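Local coordinates for probable tRNA pseudouridine synthase D (PDB 1Z2Z), which probably catalyses the isomerisation of uridine-13 to pseudouridine in transfer RNAs, at residues I10-Y15 / P167-I172; L54-W59 / A89-K94; V139-N144 / E402-K407. One frame throughout, in Å; residues are numbered along the deposited sequence.

Overall arrangement
The three contacts lie well apart in one chain. Interactions 2 and 3 both reach the same mixed sheet, interaction 2 as a pair of antiparallel strands and interaction 3 as the turn and bulge where strands 130-142 and 408-417 meet; their nearest atoms are about 10 Å apart. Interaction 1 joins two loops by apolar contacts, its centre about 29 Å from that of interaction 2 and about 27 Å from that of interaction 3. In sequence, interaction 2 falls wholly between the two segments of interaction 1, whose segments alternate with those of interaction 3. Interaction 2 lies beside the predicted active site: the Ala89 side chain is about 4 Å from that of Asp86, the predicted nucleophile.

Interaction 1: I10-Y15 / P167-I172; sequences IGINLY and PNFFGI
Ile12 lays one methyl squarely on the Phe169 ring and turns its longer branch round the root of the same side chain. At CB the isoleucine divides, with CG2 anti to the backbone N and CG1 anti to the carbonyl carbon (chi1 -52°), and both branches find the phenylalanine. Ile12 CG2 sits over the middle of the ring, 4.2 Å from the centroid of Phe169 and only 5° off the normal, a CH-pi contact made over the face. Ile12 CG1 lies over the same face, toward its CD1 corner, 3.6 Å from Phe169 CD1. At the tip, Ile12 CD1 passes from ring to backbone: it lies 3.8 Å from Phe169 CB and equally far from Phe170 O.

A second apolar pair continues the line. Ile10 and Ile172 cross at about a right angle, and the terminal methyl Ile10 CD1 meets Ile172 CD1 at 3.4 Å while also lying over the Ile172 backbone. The other branch, Ile10 CG2, also touches that methyl, 3.8 Å from Ile172 CD1. The contact thus illustrates how two loops can be joined by branched aliphatic side chains and one ring, without regular pairing. Just before Phe169 the chain bends in an inverse gamma turn centred on Asn168, and the ring is presented to Ile12 directly after it.

Helices 263-287 and 423-430 both pack against the join. The first meets the Phe169 side chain through Asn279 and Cys283, and its Tyr278 packs edge-to-face with Phe170 and hydrogen-bonds Asn168 O. From the second, Arg427 touches both Ile12 and Phe169 and bonds Leu14 O. Segment 167-172 begins at the end of strand 165-167, the partner of strand 389-391, and so ties this buried join to a small antiparallel sheet.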
loop_
_atom_site.group_PDB
_atom_site.type_symbol
_atom_site.label_atom_id
_atom_site.label_comp_id
_atom_site.label_asym_id
_atom_site.label_seq_id
_atom_site.Cartn_x
_atom_site.Cartn_y
_atom_site.Cartn_z
ATOM N N ILE A 10 -8.244 10.928 2.940
ATOM C CA ILE A 10 -7.037 10.293 3.432
ATOM C C ILE A 10 -5.805 11.097 3.031
ATOM O O ILE A 10 -4.763 10.524 2.720
ATOM C CB ILE A 10 -6.877 8.853 2.912
ATOM C CG1 ILE A 10 -6.876 8.844 1.390
ATOM C CG2 ILE A 10 -7.984 7.966 3.480
ATOM C CD1 ILE A 10 -6.762 7.460 0.799
ATOM N N GLY A 11 -5.946 12.422 3.015
ATOM C CA GLY A 11 -4.826 13.294 2.713
ATOM C C GLY A 11 -4.504 13.661 1.282
ATOM O O GLY A 11 -4.149 14.810 1.003
ATOM N N ILE A 12 -4.596 12.695 0.377
ATOM C CA ILE A 12 -4.318 12.946 -1.032
ATOM C C ILE A 12 -5.401 13.865 -1.560
ATOM O O ILE A 12 -6.541 13.786 -1.115
ATOM C CB ILE A 12 -4.355 11.652 -1.807
ATOM C CG1 ILE A 12 -3.436 10.653 -1.098
ATOM C CG2 ILE A 12 -4.004 11.914 -3.279
ATOM C CD1 ILE A 12 -3.521 9.237 -1.622
ATOM N N ASN A 13 -5.052 14.745 -2.492
ATOM C CA ASN A 13 -6.035 15.665 -3.040
ATOM C C ASN A 13 -5.578 16.281 -4.348
ATOM O O ASN A 13 -6.025 17.361 -4.715
ATOM C CB ASN A 13 -6.333 16.785 -2.046
ATOM C CG ASN A 13 -5.329 17.918 -2.131
ATOM O OD1 ASN A 13 -4.113 17.705 -2.098
ATOM N ND2 ASN A 13 -5.838 19.140 -2.238
ATOM N N LEU A 14 -4.691 15.601 -5.058
ATOM C CA LEU A 14 -4.215 16.135 -6.323
ATOM C C LEU A 14 -3.414 15.113 -7.094
ATOM O O LEU A 14 -3.540 13.921 -6.854
ATOM C CB LEU A 14 -3.371 17.383 -6.081
ATOM C CG LEU A 14 -2.179 17.186 -5.153
ATOM C CD1 LEU A 14 -0.889 16.978 -5.934
ATOM C CD2 LEU A 14 -2.071 18.411 -4.298
ATOM N N TYR A 15 -2.577 15.601 -8.006
ATOM C CA TYR A 15 -1.757 14.754 -8.865
ATOM C C TYR A 15 -0.453 15.466 -9.224
ATOM O O TYR A 15 -0.476 16.619 -9.657
ATOM C CB TYR A 15 -2.519 14.452 -10.160
ATOM C CG TYR A 15 -3.849 13.748 -9.980
ATOM C CD1 TYR A 15 -3.916 12.360 -9.885
ATOM C CD2 TYR A 15 -5.048 14.465 -9.949
ATOM C CE1 TYR A 15 -5.144 11.700 -9.774
ATOM C CE2 TYR A 15 -6.284 13.810 -9.838
ATOM C CZ TYR A 15 -6.321 12.430 -9.753
ATOM O OH TYR A 15 -7.520 11.767 -9.649
ATOM N N PRO A 167 4.492 10.286 -6.875
ATOM C CA PRO A 167 4.539 10.521 -5.430
ATOM C C PRO A 167 4.362 9.265 -4.622
ATOM O O PRO A 167 3.633 8.361 -5.015
ATOM C CB PRO A 167 3.421 11.543 -5.196
ATOM C CG PRO A 167 2.488 11.305 -6.330
ATOM C CD PRO A 167 3.418 11.073 -7.497
ATOM N N ASN A 168 5.043 9.210 -3.488
ATOM C CA ASN A 168 4.948 8.043 -2.637
ATOM C C ASN A 168 3.766 8.122 -1.676
ATOM O O ASN A 168 3.922 7.928 -0.469
ATOM C CB ASN A 168 6.238 7.855 -1.847
ATOM C CG ASN A 168 6.374 6.450 -1.318
ATOM O OD1 ASN A 168 6.593 5.518 -2.098
ATOM N ND2 ASN A 168 6.209 6.275 0.004
ATOM N N PHE A 169 2.584 8.403 -2.222
ATOM C CA PHE A 169 1.351 8.518 -1.431
ATOM C C PHE A 169 0.925 7.207 -0.768
ATOM O O PHE A 169 1.249 6.120 -1.249
ATOM C CB PHE A 169 0.200 8.990 -2.323
ATOM C CG PHE A 169 0.213 10.468 -2.633
ATOM C CD1 PHE A 169 0.037 11.409 -1.624
ATOM C CD2 PHE A 169 0.342 10.914 -3.946
ATOM C CE1 PHE A 169 -0.014 12.770 -1.921
ATOM C CE2 PHE A 169 0.292 12.274 -4.251
ATOM C CZ PHE A 169 0.113 13.202 -3.239
ATOM N N PHE A 170 0.186 7.316 0.335
ATOM C CA PHE A 170 -0.319 6.138 1.040
ATOM C C PHE A 170 -1.709 5.807 0.488
ATOM O O PHE A 170 -2.696 6.484 0.790
ATOM C CB PHE A 170 -0.381 6.379 2.560
ATOM C CG PHE A 170 0.873 5.949 3.299
ATOM C CD1 PHE A 170 1.110 4.602 3.578
ATOM C CD2 PHE A 170 1.853 6.881 3.642
ATOM C CE1 PHE A 170 2.298 4.193 4.177
ATOM C CE2 PHE A 170 3.048 6.482 4.239
ATOM C CZ PHE A 170 3.271 5.140 4.504
ATOM N N GLY A 171 -1.763 4.755 -0.332
ATOM C CA GLY A 171 -3.002 4.320 -0.960
ATOM C C GLY A 171 -4.218 4.162 -0.066
ATOM O O GLY A 171 -4.098 3.892 1.127
ATOM N N ILE A 172 -5.399 4.312 -0.659
ATOM C CA ILE A 172 -6.650 4.194 0.077
ATOM C C ILE A 172 -6.816 2.813 0.717
ATOM O O ILE A 172 -7.574 2.658 1.672
ATOM C CB ILE A 172 -7.870 4.518 -0.849
ATOM C CG1 ILE A 172 -9.187 4.370 -0.077
ATOM C CG2 ILE A 172 -7.872 3.598 -2.059
ATOM C CD1 ILE A 172 -9.324 5.305 1.120
#

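Interaction 2: L54-W59 / A89-K94; sequences LTKRDW and ALTTQK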
loop_
_atom_site.group_PDB
_atom_site.type_symbol
_atom_site.label_atom_id
_atom_site.label_comp_id
_atom_site.label_asym_id
_atom_site.label_seq_id
_atom_site.Cartn_x
_atom_site.Cartn_y
_atom_site.Cartn_z
ATOM N N LEU A 54 5.542 -20.666 -9.859
ATOM C CA LEU A 54 4.101 -20.762 -9.908
ATOM C C LEU A 54 3.503 -19.732 -10.860
ATOM O O LEU A 54 3.800 -18.543 -10.764
ATOM C CB LEU A 54 3.546 -20.557 -8.499
ATOM C CG LEU A 54 2.038 -20.388 -8.297
ATOM C CD1 LEU A 54 1.304 -21.574 -8.907
ATOM C CD2 LEU A 54 1.743 -20.263 -6.789
ATOM N N THR A 55 2.681 -20.189 -11.799
ATOM C CA THR A 55 2.034 -19.285 -12.741
ATOM C C THR A 55 0.576 -19.581 -12.569
ATOM O O THR A 55 0.149 -20.711 -12.763
ATOM C CB THR A 55 2.439 -19.569 -14.188
ATOM O OG1 THR A 55 3.872 -19.589 -14.296
ATOM C CG2 THR A 55 1.883 -18.480 -15.102
ATOM N N LYS A 56 -0.188 -18.572 -12.187
ATOM C CA LYS A 56 -1.594 -18.782 -11.951
ATOM C C LYS A 56 -2.473 -17.772 -12.674
ATOM O O LYS A 56 -2.084 -16.628 -12.900
ATOM C CB LYS A 56 -1.869 -18.776 -10.443
ATOM C CG LYS A 56 -1.659 -17.444 -9.735
ATOM C CD LYS A 56 -1.776 -17.620 -8.231
ATOM C CE LYS A 56 -2.365 -16.384 -7.592
ATOM N NZ LYS A 56 -1.765 -15.165 -8.174
ATOM N N ARG A 57 -3.664 -18.212 -13.046
ATOM C CA ARG A 57 -4.580 -17.361 -13.761
ATOM C C ARG A 57 -5.876 -17.266 -12.998
ATOM O O ARG A 57 -6.588 -18.258 -12.820
ATOM C CB ARG A 57 -4.826 -17.933 -15.154
ATOM C CG ARG A 57 -5.807 -17.139 -15.976
ATOM C CD ARG A 57 -5.916 -17.653 -17.413
ATOM N NE ARG A 57 -6.811 -16.803 -18.219
ATOM C CZ ARG A 57 -8.122 -16.656 -18.001
ATOM N NH1 ARG A 57 -8.831 -15.855 -18.784
ATOM N NH2 ARG A 57 -8.729 -17.317 -17.015
ATOM N N ASP A 58 -6.178 -16.066 -12.526
ATOM C CA ASP A 58 -7.409 -15.840 -11.785
ATOM C C ASP A 58 -7.573 -16.774 -10.574
ATOM O O ASP A 58 -8.677 -17.237 -10.274
ATOM C CB ASP A 58 -8.597 -15.993 -12.720
ATOM C CG ASP A 58 -9.869 -15.517 -12.098
ATOM O OD1 ASP A 58 -10.961 -15.873 -12.602
ATOM O OD2 ASP A 58 -9.775 -14.777 -11.097
ATOM N N TRP A 59 -6.466 -17.044 -9.884
ATOM C CA TRP A 59 -6.476 -17.898 -8.699
ATOM C C TRP A 59 -6.110 -17.097 -7.455
ATOM O O TRP A 59 -5.341 -16.142 -7.520
ATOM C CB TRP A 59 -5.448 -19.020 -8.814
ATOM C CG TRP A 59 -5.902 -20.281 -9.465
ATOM C CD1 TRP A 59 -5.916 -20.553 -10.801
ATOM C CD2 TRP A 59 -6.263 -21.498 -8.802
ATOM N NE1 TRP A 59 -6.245 -21.868 -11.012
ATOM C CE2 TRP A 59 -6.467 -22.469 -9.811
ATOM C CE3 TRP A 59 -6.432 -21.861 -7.464
ATOM C CZ2 TRP A 59 -6.820 -23.790 -9.509
ATOM C CZ3 TRP A 59 -6.784 -23.164 -7.164
ATOM C CH2 TRP A 59 -6.979 -24.119 -8.188
ATOM N N ALA A 89 -5.717 -11.924 -12.036
ATOM C CA ALA A 89 -4.598 -11.518 -12.879
ATOM C C ALA A 89 -3.767 -12.707 -13.307
ATOM O O ALA A 89 -3.958 -13.814 -12.816
ATOM C CB ALA A 89 -3.722 -10.537 -12.127
ATOM N N LEU A 90 -2.854 -12.491 -14.240
ATOM C CA LEU A 90 -1.982 -13.568 -14.663
ATOM C C LEU A 90 -0.652 -13.279 -13.985
ATOM O O LEU A 90 0.077 -12.353 -14.359
ATOM C CB LEU A 90 -1.827 -13.593 -16.180
ATOM C CG LEU A 90 -0.734 -14.549 -16.666
ATOM C CD1 LEU A 90 -0.985 -15.945 -16.154
ATOM C CD2 LEU A 90 -0.658 -14.509 -18.169
ATOM N N THR A 91 -0.336 -14.097 -12.991
ATOM C CA THR A 91 0.866 -13.896 -12.207
ATOM C C THR A 91 1.816 -15.076 -12.086
ATOM O O THR A 91 1.392 -16.214 -11.883
ATOM C CB THR A 91 0.487 -13.506 -10.801
ATOM O OG1 THR A 91 0.067 -14.683 -10.096
ATOM C CG2 THR A 91 -0.661 -12.512 -10.821
ATOM N N THR A 92 3.107 -14.761 -12.162
ATOM C CA THR A 92 4.211 -15.707 -12.057
ATOM C C THR A 92 5.023 -15.363 -10.789
ATOM O O THR A 92 5.253 -14.186 -10.504
ATOM C CB THR A 92 5.123 -15.551 -13.281
ATOM O OG1 THR A 92 4.350 -15.745 -14.470
ATOM C CG2 THR A 92 6.266 -16.537 -13.257
ATOM N N GLN A 93 5.462 -16.368 -10.034
ATOM C CA GLN A 93 6.244 -16.118 -8.822
ATOM C C GLN A 93 6.977 -17.373 -8.378
ATOM O O GLN A 93 6.680 -18.471 -8.843
ATOM C CB GLN A 93 5.350 -15.686 -7.672
ATOM C CG GLN A 93 4.519 -16.814 -7.116
ATOM C CD GLN A 93 3.472 -16.319 -6.160
ATOM O OE1 GLN A 93 2.273 -16.565 -6.330
ATOM N NE2 GLN A 93 3.915 -15.602 -5.149
ATOM N N LYS A 94 7.932 -17.214 -7.461
ATOM C CA LYS A 94 8.680 -18.358 -6.965
ATOM C C LYS A 94 8.068 -18.833 -5.639
ATOM O O LYS A 94 7.617 -18.026 -4.834
ATOM C CB LYS A 94 10.151 -17.975 -6.793
ATOM C CG LYS A 94 10.978 -18.973 -5.993
ATOM C CD LYS A 94 12.456 -18.587 -5.954
ATOM C CE LYS A 94 13.070 -18.645 -7.341
ATOM N NZ LYS A 94 14.541 -18.363 -7.387
HETATM O O HOH W 1 2.256 -16.599 -9.338
#
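Leu54 and Gln93 face each other as an antiparallel hydrogen-bonded pair, and Lys56 with Thr91 repeats the pattern two residues on. In the first pair Leu54 N reaches Gln93 O at 2.7 Å, and Leu54 O takes Gln93 N in return. In the second, Lys56 N lies 2.9 Å from Thr91 O, and Thr91 N answers to Lys56 O. Past the strand end Asp58 N still bonds Ala89 O at 3.2 Å.

These bonds form a two-stranded ladder within the mixed sheet of the pseudouridine synthase fold: strand 49-57 pairs on its other edge with 113-121, and strand 90-98 pairs with 33-39. The loop just before Ala89 carries Asp86, the predicted nucleophile.

Polar side chains gather on the face of Leu54, Lys56, Thr91 and Gln93. Lys56 CG stands between the backbone N and carbonyl carbon (chi1 67°), and the chain then bends twice to let Lys56 NZ donate a hydrogen bond to Thr91 OG1 at 2.7 Å; NZ also makes a weak hydrogen bond to Asp86 O, which links the ladder to the active-site loop. A water bridges the same face, hydrogen-bonded to Thr91 OG1, Leu54 O and Gln93 OE1.

Van der Waals contacts complete the other face. Thr55 and Thr92 lie side by side, methyl against hydroxyl, with Thr55 CG2 3.7 Å from Thr92 OG1, and Leu90 CD1 makes an apolar contact with the same methyl, Thr55 CG2, at 4.0 Å. Arg57, also on this face, forms a salt bridge from NE to Glu31.

Interaction 3: V139-N144 / E402-K407; sequences VRNIEN and ELNPGK
Asn141 and Asn404 stack their side-chain amides with planes only 11° apart, and the first of these asparagines sits in a G1 beta bulge. The two side chains cross at about a right angle, and Asn141 CG lies 3.9 Å from Asn404 OD1. In the bulge Asn141 and Ile142 together face Ser408, and Asn141 has the positive phi (73°) of that motif's first position, often held by glycine.

Lys407 runs alongside Asn141, pointing the same way. Its CB is 3.4 Å from Ile142 O, and the chain bends at chi2 and again at chi4 as it runs beside the Asn141 side chain. An alanine here would keep the CB beside Ile142 O but would probably open a gap next to the Asn141 backbone, where Lys407 CG now lies 4.0 Å from Asn141 CA. Lys407 also closes a type II turn, its N bonded to Asn404 O at 3.1 Å; Gly406 supplies the positive phi within it.

Arg140 makes the other half of the contact. Its extended chain brings one face of the guanidinium against Leu403, whose CD1 lies over its centre, 4.0 Å from Arg140 CZ. Glu402 adds a long salt bridge, OE1 3.9 Å from Arg140 NH2, with carboxylate and guanidinium planes nearly perpendicular. The stronger charge partner is Asp32, which binds Arg140 NE. Nearer the backbone, Asn404 ND2 comes within 3.7 Å of Arg140 CB, while hydrogen bonds to Asp401 and Gln28 anchor that amide.

The turn leads straight into strand 408-417, which pairs antiparallel with strand 130-142, Val139 bonding Ala410 through the backbone. Ile142 points away from the turn and touches Thr149 of helix 146-163, the helix that follows the bulged strand.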
loop_
_atom_site.group_PDB
_atom_site.type_symbol
_atom_site.label_atom_id
_atom_site.label_comp_id
_atom_site.label_asym_id
_atom_site.label_seq_id
_atom_site.Cartn_x
_atom_site.Cartn_y
_atom_site.Cartn_z
ATOM N N VAL A 139 -5.206 -0.675 -19.497
ATOM C CA VAL A 139 -6.389 0.117 -19.200
ATOM C C VAL A 139 -7.218 0.035 -20.484
ATOM O O VAL A 139 -6.666 0.148 -21.583
ATOM C CB VAL A 139 -6.009 1.610 -18.878
ATOM C CG1 VAL A 139 -7.181 2.336 -18.240
ATOM C CG2 VAL A 139 -4.800 1.667 -17.946
ATOM N N ARG A 140 -8.523 -0.197 -20.348
ATOM C CA ARG A 140 -9.442 -0.311 -21.495
ATOM C C ARG A 140 -10.677 0.584 -21.343
ATOM O O ARG A 140 -11.041 0.965 -20.232
ATOM C CB ARG A 140 -9.928 -1.762 -21.657
ATOM C CG ARG A 140 -8.884 -2.773 -22.077
ATOM C CD ARG A 140 -9.525 -4.135 -22.266
ATOM N NE ARG A 140 -8.556 -5.172 -22.623
ATOM C CZ ARG A 140 -7.860 -5.199 -23.756
ATOM N NH1 ARG A 140 -7.001 -6.176 -23.989
ATOM N NH2 ARG A 140 -8.017 -4.249 -24.665
ATOM N N ASN A 141 -11.316 0.902 -22.469
ATOM C CA ASN A 141 -12.535 1.719 -22.494
ATOM C C ASN A 141 -12.329 3.206 -22.202
ATOM O O ASN A 141 -13.078 3.822 -21.434
ATOM C CB ASN A 141 -13.567 1.163 -21.511
ATOM C CG ASN A 141 -14.984 1.537 -21.889
ATOM O OD1 ASN A 141 -15.909 1.424 -21.084
ATOM N ND2 ASN A 141 -15.163 1.971 -23.129
ATOM N N ILE A 142 -11.312 3.776 -22.828
ATOM C CA ILE A 142 -11.022 5.177 -22.646
ATOM C C ILE A 142 -11.746 6.008 -23.698
ATOM O O ILE A 142 -11.741 5.681 -24.891
ATOM C CB ILE A 142 -9.507 5.448 -22.726
ATOM C CG1 ILE A 142 -9.253 6.962 -22.665
ATOM C CG2 ILE A 142 -8.946 4.838 -23.985
ATOM C CD1 ILE A 142 -7.785 7.356 -22.719
ATOM N N GLU A 143 -12.363 7.091 -23.231
ATOM C CA GLU A 143 -13.113 8.010 -24.077
ATOM C C GLU A 143 -12.218 8.774 -25.060
ATOM O O GLU A 143 -12.524 9.910 -25.417
ATOM C CB GLU A 143 -13.885 9.011 -23.194
ATOM C CG GLU A 143 -12.992 9.976 -22.377
ATOM C CD GLU A 143 -13.778 10.925 -21.465
ATOM O OE1 GLU A 143 -14.659 11.663 -21.969
ATOM O OE2 GLU A 143 -13.505 10.940 -20.239
ATOM N N ASN A 144 -11.111 8.169 -25.484
ATOM C CA ASN A 144 -10.204 8.817 -26.438
ATOM C C ASN A 144 -9.802 7.873 -27.556
ATOM O O ASN A 144 -10.118 6.685 -27.526
ATOM C CB ASN A 144 -8.926 9.328 -25.759
ATOM C CG ASN A 144 -9.140 10.618 -24.994
ATOM O OD1 ASN A 144 -9.627 11.612 -25.543
ATOM N ND2 ASN A 144 -8.765 10.614 -23.719
ATOM N N GLU A 402 -9.928 -4.039 -28.886
ATOM C CA GLU A 402 -10.933 -4.897 -29.471
ATOM C C GLU A 402 -12.156 -5.018 -28.555
ATOM O O GLU A 402 -13.275 -4.732 -28.973
ATOM C CB GLU A 402 -10.339 -6.286 -29.706
ATOM C CG GLU A 402 -8.863 -6.300 -30.139
ATOM C CD GLU A 402 -7.884 -5.853 -29.042
ATOM O OE1 GLU A 402 -7.930 -6.394 -27.904
ATOM O OE2 GLU A 402 -7.054 -4.958 -29.333
ATOM N N LEU A 403 -11.952 -5.437 -27.310
ATOM C CA LEU A 403 -13.074 -5.598 -26.392
ATOM C C LEU A 403 -14.024 -4.414 -26.313
ATOM O O LEU A 403 -15.186 -4.585 -25.962
ATOM C CB LEU A 403 -12.582 -5.905 -24.985
ATOM C CG LEU A 403 -12.136 -7.323 -24.646
ATOM C CD1 LEU A 403 -10.747 -7.613 -25.191
ATOM C CD2 LEU A 403 -12.158 -7.442 -23.131
ATOM N N ASN A 404 -13.529 -3.217 -26.619
ATOM C CA ASN A 404 -14.358 -2.012 -26.575
ATOM C C ASN A 404 -14.169 -1.216 -27.854
ATOM O O ASN A 404 -13.325 -0.319 -27.914
ATOM C CB ASN A 404 -13.983 -1.129 -25.382
ATOM C CG ASN A 404 -14.190 -1.823 -24.048
ATOM O OD1 ASN A 404 -15.323 -1.980 -23.577
ATOM N ND2 ASN A 404 -13.090 -2.249 -23.430
ATOM N N PRO A 405 -14.971 -1.525 -28.892
ATOM C CA PRO A 405 -14.916 -0.858 -30.198
ATOM C C PRO A 405 -15.220 0.639 -30.127
ATOM O O PRO A 405 -16.252 1.051 -29.587
ATOM C CB PRO A 405 -15.934 -1.640 -31.013
ATOM C CG PRO A 405 -16.946 -2.035 -29.985
ATOM C CD PRO A 405 -16.105 -2.468 -28.827
ATOM N N GLY A 406 -14.308 1.443 -30.678
ATOM C CA GLY A 406 -14.462 2.888 -30.674
ATOM C C GLY A 406 -13.630 3.545 -29.583
ATOM O O GLY A 406 -13.310 4.737 -29.664
ATOM N N LYS A 407 -13.285 2.765 -28.554
ATOM C CA LYS A 407 -12.475 3.254 -27.426
ATOM C C LYS A 407 -11.034 2.808 -27.604
ATOM O O LYS A 407 -10.726 1.978 -28.459
ATOM C CB LYS A 407 -12.973 2.696 -26.086
ATOM C CG LYS A 407 -14.479 2.596 -25.923
ATOM C CD LYS A 407 -15.158 3.933 -25.750
ATOM C CE LYS A 407 -16.676 3.759 -25.802
ATOM N NZ LYS A 407 -17.204 2.772 -24.805
#